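Local coordinates for protein delta-1-pyrroline-5-carboxylate dehydrogenase, mitochondrial (Mus musculus, PDB 4E3X) that oxidises L-glutamate gamma-semialdehyde to L-glutamate with NAD+ in the mitochondrion, completing the two-step breakdown of proline, at residues 319-324 / 479-484; 340-345 / 385-390; 347-352 / 509-514. All coordinates share one frame; numbering follows the deposited sequence. Where two conformers were deposited one is given.

Contact 1 (319-324 / 479-484); sequences NFHFVH and TGAVFA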
# COMPACT_ATOMS: atom_id res chain seq x y z
N ASN B 319 20.37 12.39 -7.67
CA ASN B 319 20.61 12.69 -6.26
C ASN B 319 21.64 13.76 -6.02
O ASN B 319 22.59 13.90 -6.79
CB ASN B 319 20.98 11.40 -5.54
CG ASN B 319 20.06 10.26 -5.93
OD1 ASN B 319 18.86 10.30 -5.65
ND2 ASN B 319 20.60 9.27 -6.62
N PHE B 320 21.48 14.49 -4.92
CA PHE B 320 22.31 15.65 -4.62
C PHE B 320 23.19 15.51 -3.39
O PHE B 320 22.85 14.80 -2.45
CB PHE B 320 21.43 16.91 -4.45
CG PHE B 320 20.47 16.82 -3.29
CD1 PHE B 320 20.86 17.22 -2.01
CD2 PHE B 320 19.18 16.35 -3.47
CE1 PHE B 320 19.97 17.14 -0.94
CE2 PHE B 320 18.29 16.28 -2.41
CZ PHE B 320 18.69 16.67 -1.14
N HIS B 321 24.34 16.19 -3.43
CA HIS B 321 25.07 16.56 -2.23
C HIS B 321 25.06 18.09 -2.17
O HIS B 321 25.57 18.75 -3.07
CB HIS B 321 26.53 16.07 -2.25
CG HIS B 321 26.70 14.61 -1.91
ND1 HIS B 321 27.95 14.04 -1.74
CD2 HIS B 321 25.80 13.62 -1.72
CE1 HIS B 321 27.80 12.75 -1.45
NE2 HIS B 321 26.51 12.47 -1.43
N PHE B 322 24.45 18.64 -1.12
CA PHE B 322 24.41 20.08 -0.93
C PHE B 322 25.40 20.46 0.16
O PHE B 322 25.32 19.96 1.28
CB PHE B 322 23.00 20.57 -0.55
CG PHE B 322 22.94 22.04 -0.28
CD1 PHE B 322 22.72 22.94 -1.31
CD2 PHE B 322 23.15 22.54 1.01
CE1 PHE B 322 22.69 24.32 -1.06
CE2 PHE B 322 23.12 23.90 1.25
CZ PHE B 322 22.89 24.78 0.22
N VAL B 323 26.30 21.38 -0.16
CA VAL B 323 27.34 21.79 0.76
C VAL B 323 27.06 23.21 1.26
O VAL B 323 26.82 24.11 0.46
CB VAL B 323 28.72 21.75 0.08
CG1 VAL B 323 29.80 22.23 1.03
CG2 VAL B 323 29.03 20.35 -0.42
N HIS B 324 27.06 23.38 2.58
CA HIS B 324 26.99 24.69 3.20
C HIS B 324 28.41 25.13 3.57
O HIS B 324 29.30 24.29 3.72
CB HIS B 324 26.10 24.65 4.44
CG HIS B 324 25.98 25.97 5.14
ND1 HIS B 324 26.64 26.27 6.31
CD2 HIS B 324 25.27 27.09 4.82
CE1 HIS B 324 26.36 27.50 6.68
NE2 HIS B 324 25.52 28.02 5.80
N THR B 479 17.59 10.12 -3.07
CA THR B 479 18.54 10.39 -2.00
C THR B 479 19.16 11.78 -2.08
O THR B 479 19.14 12.44 -3.11
CB THR B 479 19.69 9.36 -1.94
OG1 THR B 479 20.59 9.60 -3.03
CG2 THR B 479 19.18 7.93 -1.99
N GLY B 480 19.73 12.21 -0.96
CA GLY B 480 20.40 13.49 -0.93
C GLY B 480 21.10 13.70 0.39
O GLY B 480 20.73 13.12 1.41
N ALA B 481 22.11 14.56 0.37
CA ALA B 481 22.89 14.84 1.56
C ALA B 481 23.08 16.33 1.72
O ALA B 481 23.17 17.06 0.73
CB ALA B 481 24.25 14.18 1.48
N VAL B 482 23.13 16.75 2.98
CA VAL B 482 23.57 18.10 3.32
C VAL B 482 24.81 17.99 4.20
O VAL B 482 24.84 17.24 5.19
CB VAL B 482 22.47 18.88 4.07
CG1 VAL B 482 23.01 20.20 4.64
CG2 VAL B 482 21.29 19.15 3.14
N PHE B 483 25.85 18.73 3.81
CA PHE B 483 27.07 18.82 4.61
C PHE B 483 27.12 20.20 5.25
O PHE B 483 27.19 21.22 4.56
CB PHE B 483 28.30 18.57 3.73
CG PHE B 483 28.46 17.13 3.29
CD1 PHE B 483 27.78 16.65 2.19
CD2 PHE B 483 29.30 16.26 3.99
CE1 PHE B 483 27.92 15.34 1.79
CE2 PHE B 483 29.44 14.94 3.58
CZ PHE B 483 28.75 14.49 2.48
N ALA B 484 27.07 20.23 6.58
CA ALA B 484 27.01 21.49 7.32
C ALA B 484 27.25 21.21 8.80
O ALA B 484 26.85 20.16 9.30
CB ALA B 484 25.65 22.15 7.12
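The ring of F320 lies flat over the backbone of G480, whose CA sits 3.6 Å from the F320 ring centroid and nearly on the ring normal, a CH-pi contact. At the edge of this ring, near its plane, lies the carbonyl oxygen A481 O. With CG placed between the backbone N and the carbonyl carbon (chi1 63°), F320 swings its ring back across the neighbouring strand, and any side chain on G480 would run into F320 CZ. On the sheet face carrying H321 and A481, F483 CE1 reaches over one face of the imidazole, offset toward its rim and 3.8 Å from H321 ND1. Those two rings meet obliquely, planes 57° apart, and A481 CB packs against H321 CD2. H321 ND1 bonds to T336 OG1 and NE2 to S510 N, fixing the imidazole's rotation. At one end of the pair, T479 N donates to N319 OD1 (2.9 Å) from well above the amide plane, while N319 ND2 is turned to the backbone of C348 and A350. Between the strands, the shortest link is F322 N to A481 O at 2.7 Å and almost straight; A481 N, F483 N and H324 N continue the ladder. This in-register pairing, the segment axes 4.7 Å apart, is a parallel strand pair in the mixed central sheet of the domain that carries the catalytic cysteine in aldehyde dehydrogenases.

Contact 2 (340-345 / 385-390); sequences AFEYGG and GTFFSA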
# COMPACT_ATOMS: atom_id res chain seq x y z
N ALA B 340 29.58 9.47 -5.95
CA ALA B 340 29.48 9.68 -7.38
C ALA B 340 30.08 8.56 -8.22
O ALA B 340 29.60 8.28 -9.32
CB ALA B 340 30.12 11.01 -7.77
N PHE B 341 31.15 7.94 -7.71
CA PHE B 341 31.96 7.08 -8.57
C PHE B 341 32.04 5.60 -8.18
O PHE B 341 32.44 4.79 -9.01
CB PHE B 341 33.38 7.65 -8.68
CG PHE B 341 33.44 9.04 -9.26
CD1 PHE B 341 32.64 9.39 -10.33
CD2 PHE B 341 34.29 10.00 -8.72
CE1 PHE B 341 32.68 10.67 -10.87
CE2 PHE B 341 34.34 11.28 -9.26
CZ PHE B 341 33.54 11.61 -10.33
N GLU B 342 31.68 5.23 -6.95
CA GLU B 342 31.66 3.81 -6.60
C GLU B 342 30.71 3.07 -7.52
O GLU B 342 29.65 3.59 -7.89
CB GLU B 342 31.30 3.60 -5.13
CG GLU B 342 32.44 3.93 -4.19
CD GLU B 342 32.08 3.73 -2.73
OE1 GLU B 342 30.95 4.05 -2.33
OE2 GLU B 342 32.95 3.24 -1.98
N TYR B 343 31.10 1.86 -7.92
CA TYR B 343 30.39 1.08 -8.93
C TYR B 343 30.09 1.92 -10.17
O TYR B 343 29.05 1.77 -10.83
CB TYR B 343 29.14 0.38 -8.35
CG TYR B 343 28.54 -0.64 -9.31
CD1 TYR B 343 29.36 -1.54 -9.99
CD2 TYR B 343 27.17 -0.70 -9.54
CE1 TYR B 343 28.84 -2.46 -10.88
CE2 TYR B 343 26.64 -1.62 -10.43
CZ TYR B 343 27.48 -2.50 -11.09
OH TYR B 343 26.97 -3.41 -11.98
N GLY B 344 31.01 2.82 -10.50
CA GLY B 344 30.86 3.67 -11.67
C GLY B 344 29.62 4.54 -11.67
O GLY B 344 29.10 4.87 -12.74
N GLY B 345 29.14 4.90 -10.49
CA GLY B 345 27.94 5.72 -10.37
C GLY B 345 26.66 5.01 -10.77
O GLY B 345 25.62 5.65 -10.95
N GLY B 385 43.27 -3.21 -6.11
CA GLY B 385 43.48 -1.79 -5.92
C GLY B 385 42.51 -0.93 -6.73
O GLY B 385 42.47 0.29 -6.58
N THR B 386 41.72 -1.58 -7.57
CA THR B 386 40.73 -0.91 -8.41
C THR B 386 39.70 -0.15 -7.58
O THR B 386 39.11 -0.71 -6.66
CB THR B 386 40.01 -1.94 -9.31
OG1 THR B 386 40.95 -2.54 -10.21
CG2 THR B 386 38.89 -1.30 -10.10
N PHE B 387 39.47 1.13 -7.88
CA PHE B 387 38.40 1.85 -7.20
C PHE B 387 37.04 1.50 -7.79
O PHE B 387 36.09 1.22 -7.06
CB PHE B 387 38.61 3.37 -7.20
CG PHE B 387 37.61 4.10 -6.34
CD1 PHE B 387 37.52 3.82 -4.98
CD2 PHE B 387 36.76 5.04 -6.88
CE1 PHE B 387 36.59 4.48 -4.18
CE2 PHE B 387 35.83 5.71 -6.08
CZ PHE B 387 35.75 5.42 -4.74
N PHE B 388 36.94 1.53 -9.12
CA PHE B 388 35.75 1.02 -9.81
C PHE B 388 36.13 0.54 -11.20
O PHE B 388 37.22 0.85 -11.69
CB PHE B 388 34.60 2.05 -9.83
CG PHE B 388 34.80 3.22 -10.78
CD1 PHE B 388 35.44 4.38 -10.36
CD2 PHE B 388 34.27 3.18 -12.06
CE1 PHE B 388 35.57 5.46 -11.23
CE2 PHE B 388 34.41 4.25 -12.93
CZ PHE B 388 35.06 5.40 -12.51
N SER B 389 35.25 -0.23 -11.82
CA SER B 389 35.55 -0.86 -13.10
C SER B 389 34.61 -0.38 -14.20
O SER B 389 33.95 0.65 -14.07
CB SER B 389 35.50 -2.39 -12.96
OG SER B 389 36.05 -3.03 -14.10
N ALA B 390 34.59 -1.14 -15.29
CA ALA B 390 33.74 -0.85 -16.43
C ALA B 390 32.27 -0.73 -16.05
O ALA B 390 31.82 -1.36 -15.09
CB ALA B 390 33.90 -1.93 -17.46
O HOH W 1 33.48 0.79 -6.64
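F387 and F388, consecutive aromatic residues in the loop between helices 361-372 and 394-409, pack against the C-terminal end of helix 329-341, where the chain turns toward the catalytic cysteine loop of this aldehyde dehydrogenase domain. The last helical residue, F341, sets its carbonyl oxygen over one face of the F388 ring, offset toward the rim, with F341 O 3.3 Å from F388 CD1. That oxygen also receives a weak bond from G344 N as the backbone winds on through positive phi values at Y343 and G344. G344 CA comes obliquely to the same ring, 3.5 Å from F388 CD2, and F341 CB reaches F388 CE1 at 4.0 Å. The ring arrives there because F388 CG stands between its own backbone N and carbonyl carbon (chi1 73°), which brings the ring against the turn. A serine in place of F388 would probably leave a gap beside the F341 carbonyl and G344, loosening the loop against the helix end. F387 meets the other segment differently: F341 CB lies at the edge of its ring, and E342 CG touches F387 CZ obliquely at 3.7 Å. The E342 carboxylate runs on to Y559 OH of the second subunit, and W557 of that subunit meets the F387 ring edge-to-face, so the contact borders the dimer interface. Polar linkage between the segments passes through one water, which accepts from Y343 N (2.9 Å) and donates to F387 O (2.7 Å). Inside the fold, F341 and F388 both rest on P431 of strand 428-436, F341 also touches L453 of strand 452-458, and the Y343 hydroxyl reaches Q151 O at the end of helix 140-151.

Contact 3 (347-352 / 509-514); sequences KCSACS and KSTGSV. With PRO (proline), chain K.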
# COMPACT_ATOMS: atom_id res chain seq x y z
N LYS B 347 24.24 3.52 -9.44
CA LYS B 347 23.36 3.29 -8.30
C LYS B 347 22.22 4.29 -8.36
O LYS B 347 22.43 5.45 -8.69
CB LYS B 347 24.11 3.48 -6.98
CG LYS B 347 25.31 2.57 -6.77
CD LYS B 347 25.84 2.71 -5.35
CE LYS B 347 27.01 1.78 -5.11
NZ LYS B 347 27.49 1.86 -3.70
N CYS B 348 21.03 3.83 -8.02
CA CYS B 348 19.87 4.71 -7.95
C CYS B 348 20.07 5.81 -6.92
O CYS B 348 19.38 6.82 -6.96
CB CYS B 348 18.61 3.92 -7.59
SG CYS B 348 18.18 2.69 -8.80
N SER B 349 21.02 5.59 -6.01
CA SER B 349 21.32 6.51 -4.91
C SER B 349 22.54 7.40 -5.15
O SER B 349 22.84 8.26 -4.32
CB SER B 349 21.58 5.71 -3.63
OG SER B 349 22.64 4.79 -3.85
N ALA B 350 23.26 7.20 -6.25
CA ALA B 350 24.53 7.90 -6.49
C ALA B 350 24.37 9.41 -6.60
O ALA B 350 23.43 9.90 -7.22
CB ALA B 350 25.20 7.37 -7.75
N CYS B 351 25.29 10.16 -5.99
CA CYS B 351 25.31 11.60 -6.15
C CYS B 351 25.73 11.97 -7.57
O CYS B 351 26.81 11.58 -8.01
CB CYS B 351 26.29 12.24 -5.17
SG CYS B 351 26.58 13.99 -5.45
N SER B 352 24.90 12.74 -8.26
CA SER B 352 25.26 13.22 -9.59
C SER B 352 25.17 14.73 -9.71
O SER B 352 25.53 15.29 -10.75
CB SER B 352 24.39 12.56 -10.66
OG SER B 352 23.02 12.80 -10.41
N LYS B 509 27.50 10.44 2.97
CA LYS B 509 27.24 10.31 1.54
C LYS B 509 25.85 9.75 1.24
O LYS B 509 25.21 9.12 2.10
CB LYS B 509 28.31 9.44 0.87
CG LYS B 509 28.38 8.00 1.36
CD LYS B 509 29.41 7.21 0.54
CE LYS B 509 29.55 5.77 1.00
NZ LYS B 509 28.26 5.04 0.95
N SER B 510 25.38 9.96 0.02
CA SER B 510 24.00 9.65 -0.35
C SER B 510 23.76 8.19 -0.70
O SER B 510 22.62 7.81 -0.93
CB SER B 510 23.54 10.55 -1.50
OG SER B 510 24.25 10.24 -2.69
N THR B 511 24.83 7.40 -0.76
CA THR B 511 24.71 5.97 -1.07
C THR B 511 24.92 5.12 0.18
O THR B 511 25.33 5.63 1.22
CB THR B 511 25.77 5.53 -2.08
OG1 THR B 511 27.08 5.81 -1.56
CG2 THR B 511 25.59 6.25 -3.40
N GLY B 512 24.64 3.83 0.06
CA GLY B 512 25.01 2.88 1.10
C GLY B 512 24.01 2.69 2.22
O GLY B 512 24.41 2.47 3.36
N SER B 513 22.73 2.77 1.91
CA SER B 513 21.72 2.46 2.92
C SER B 513 21.91 1.04 3.43
O SER B 513 22.31 0.13 2.70
CB SER B 513 20.31 2.63 2.36
OG SER B 513 20.05 1.68 1.34
N VAL B 514 21.64 0.86 4.72
CA VAL B 514 21.80 -0.42 5.36
C VAL B 514 20.44 -0.90 5.88
O VAL B 514 19.70 -0.16 6.53
CB VAL B 514 22.82 -0.33 6.50
CG1 VAL B 514 22.85 -1.62 7.31
CG2 VAL B 514 24.21 -0.03 5.93
N PRO K . 20.30 0.71 -1.50
CA PRO K . 21.44 1.17 -2.30
C PRO K . 22.09 2.43 -1.73
O PRO K . 21.56 3.08 -0.82
CB PRO K . 20.79 1.47 -3.65
CG PRO K . 19.72 0.45 -3.76
CD PRO K . 19.19 0.25 -2.35
OXT PRO K . 23.17 2.82 -2.17
O HOH W 2 28.57 4.53 -3.36
O HOH W 3 25.07 1.39 -2.18
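S349 and T511 meet where the loop of the catalytic cysteine C348, a type I beta turn from K347 to A350, faces the aldehyde anchor loop of P5C dehydrogenases. The dry, close-packed part lies beneath the turn. S510 OG donates to S349 O over 2.9 Å, approaching nearly in line with the carbonyl (165°), and the same hydroxyl pairs with S339 OG of helix 329-341. Beside it, the T511 methyl is pushed under the turn: CG2, anti to the carbonyl carbon of T511, lies 3.3 Å from S349 OG and also touches A350 CA. On the other side the packing gives way to water and ligand. K347, extended beyond CG, crosses T511 at about a right angle, with K347 CD 4.0 Å from T511 CG2. Its ammonium group reaches Q157 and donates to two waters, one of which links it to T511 OG1. The bound proline, whose carboxylate probably mimics that of the semialdehyde substrate, is held from both segments. Its OXT receives S349 OG at 2.6 Å and G512 N at 2.9 Å, the latter bond almost straight. Its O receives both S513 N and S513 OG, S513 being a substrate-binding residue, so four protein donors grip the carboxylate. K347 probably adds positive potential nearby. A side chain on G512 would collide with the ammonium group of K509, which curls back over its own loop and donates from NZ to T511 OG1 across 2.9 Å.

Overall arrangement
Contacts 1 and 3 are the most closely joined, their centres 11 Å apart. The joints are N319 ND2 to C348 O (2.8 Å) and T479 OG1 to S349 O (2.9 Å), both probable hydrogen bonds, so side chains of the paired strands hold the backbone of the cysteine turn. Contact 2 lies 13 Å from contact 3, centre to centre, and meets it through A340 CB and C351 O, 3.4 Å apart, and through G345 beside A350. Contacts 1 and 2 do not touch, their nearest atoms about 6 Å apart, but both reach the second subunit. Contact 3 thus brings the nucleophile and the proline site together, with the other two contacts around it.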